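Local coordinates for protein NADH oxidoreductase (PDB 3PI7) that is a putative quinone reductase of the zinc-binding-dehydrogenase-like family that probably binds NADPH and uses it to reduce its substrate, at residues L30-M33 with E34-L37. Numbering follows the deposited sequence.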
loop_
_atom_site.group_PDB
_atom_site.type_symbol
_atom_site.label_atom_id
_atom_site.label_comp_id
_atom_site.label_asym_id
_atom_site.label_seq_id
_atom_site.Cartn_x
_atom_site.Cartn_y
_atom_site.Cartn_z
ATOM N N LEU A 30 -4.479 -8.804 26.513
ATOM C CA LEU A 30 -4.519 -10.138 27.112
ATOM C C LEU A 30 -5.133 -9.978 28.476
ATOM O O LEU A 30 -4.469 -9.544 29.418
ATOM C CB LEU A 30 -3.137 -10.794 27.173
ATOM C CG LEU A 30 -3.150 -12.257 27.635
ATOM C CD1 LEU A 30 -3.776 -13.178 26.574
ATOM C CD2 LEU A 30 -1.780 -12.701 28.035
ATOM N N GLU A 31 -6.429 -10.216 28.525
ATOM C CA GLU A 31 -7.271 -10.069 29.686
ATOM C C GLU A 31 -7.065 -11.237 30.673
ATOM O O GLU A 31 -7.187 -11.057 31.883
ATOM C CB GLU A 31 -8.759 -9.940 29.231
ATOM C CG GLU A 31 -9.427 -11.170 28.601
ATOM C CD GLU A 31 -8.975 -11.732 27.257
ATOM O OE1 GLU A 31 -8.051 -11.170 26.625
ATOM O OE2 GLU A 31 -9.555 -12.760 26.839
ATOM N N ALA A 32 -6.796 -12.435 30.141
ATOM C CA ALA A 32 -6.593 -13.666 30.899
ATOM C C ALA A 32 -5.816 -14.679 30.065
ATOM O O ALA A 32 -5.880 -14.634 28.829
ATOM C CB ALA A 32 -7.934 -14.257 31.323
HETATM N N MSE A 33 -5.110 -15.612 30.738
HETATM C CA MSE A 33 -4.377 -16.659 30.035
HETATM C C MSE A 33 -5.214 -17.925 29.878
HETATM O O MSE A 33 -5.047 -18.651 28.902
HETATM C CB MSE A 33 -3.091 -17.017 30.804
HETATM C CG MSE A 33 -2.122 -15.880 30.882
HETATM SE SE MSE A 33 -0.879 -15.926 29.474
HETATM C CE MSE A 33 0.515 -17.046 30.223
ATOM N N GLU A 34 -6.118 -18.196 30.849
ATOM C CA GLU A 34 -6.906 -19.431 30.918
ATOM C C GLU A 34 -7.725 -19.737 29.680
ATOM O O GLU A 34 -7.882 -20.927 29.403
ATOM C CB GLU A 34 -7.812 -19.449 32.148
ATOM C CG GLU A 34 -7.042 -19.434 33.458
ATOM C CD GLU A 34 -6.653 -18.070 34.000
ATOM O OE1 GLU A 34 -6.827 -17.049 33.291
ATOM O OE2 GLU A 34 -6.107 -18.037 35.124
ATOM N N PRO A 35 -8.234 -18.773 28.883
ATOM C CA PRO A 35 -8.955 -19.175 27.653
ATOM C C PRO A 35 -8.010 -19.761 26.593
ATOM O O PRO A 35 -8.439 -20.520 25.716
ATOM C CB PRO A 35 -9.501 -17.841 27.113
ATOM C CG PRO A 35 -9.373 -16.847 28.221
ATOM C CD PRO A 35 -8.220 -17.298 29.039
ATOM N N TYR A 36 -6.719 -19.443 26.701
ATOM C CA TYR A 36 -5.730 -19.698 25.645
ATOM C C TYR A 36 -4.662 -20.673 25.993
ATOM O O TYR A 36 -4.070 -21.268 25.088
ATOM C CB TYR A 36 -5.036 -18.375 25.276
ATOM C CG TYR A 36 -6.014 -17.256 25.038
ATOM C CD1 TYR A 36 -6.953 -17.337 24.017
ATOM C CD2 TYR A 36 -6.063 -16.151 25.891
ATOM C CE1 TYR A 36 -7.908 -16.335 23.833
ATOM C CE2 TYR A 36 -7.031 -15.157 25.730
ATOM C CZ TYR A 36 -7.945 -15.252 24.697
ATOM O OH TYR A 36 -8.875 -14.259 24.507
ATOM N N LEU A 37 -4.342 -20.797 27.293
ATOM C CA LEU A 37 -3.243 -21.652 27.699
ATOM C C LEU A 37 -3.593 -22.382 28.959
ATOM O O LEU A 37 -4.338 -21.856 29.794
ATOM C CB LEU A 37 -1.987 -20.790 27.946
ATOM C CG LEU A 37 -1.356 -20.090 26.738
ATOM C CD1 LEU A 37 -0.273 -19.148 27.182
ATOM C CD2 LEU A 37 -0.769 -21.100 25.770
HETATM O O HOH W 1 -5.001 -15.261 33.623
#
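Met33 O receives two backbone N-H groups from the chain that follows it, Tyr36 N at 2.9 Å and Leu37 N at 2.8 Å. The i to i+3 bond, with Glu34 and Pro35 at the two central positions, makes a type I beta turn over Met33-Tyr36, and the i to i+4 bond to Leu37 N extends it into an alpha turn.

Across the turn, Tyr36 OH donates to the syn lone pair of Glu31 OE2 at 2.9 Å, the carboxylate standing nearly upright against the ring (81° between planes). Glu31 reaches it because CG lies between its backbone N and carbonyl carbon (chi1 68°) and the chain bends again at chi2. Ala32 O lies near the plane of the same ring at its edge, 3.3 Å from Tyr36 CD2, and is buried with no hydrogen-bond partner in the model. Leu30 CD1 touches Tyr36 CD2 obliquely, while Pro35 CB lies over the centre of one ring face. Where the turn begins and ends, CE of Met33, modelled as selenomethionine, meets Leu37 CD1 at 3.8 Å. A water accepts from Met33 N and probably donates to Glu34 OE1, bridging backbone and carboxylate.

Replacing Tyr36 by an alanine would probably leave Glu31 OE2 without its hydroxyl donor and open a gap between Leu30 CD1 and Pro35 CB. The turn leads from the loop into strand 37-43, which pairs antiparallel with strand 10-16; Leu30 and Leu37 also pack on helix 63-69. The chemistry thus divides the work: Met33 O fixes the backbone turn, while the Tyr36 hydroxyl ties the preceding acidic side chain to it, and its donated proton would be expected to stabilise the carboxylate's negative charge.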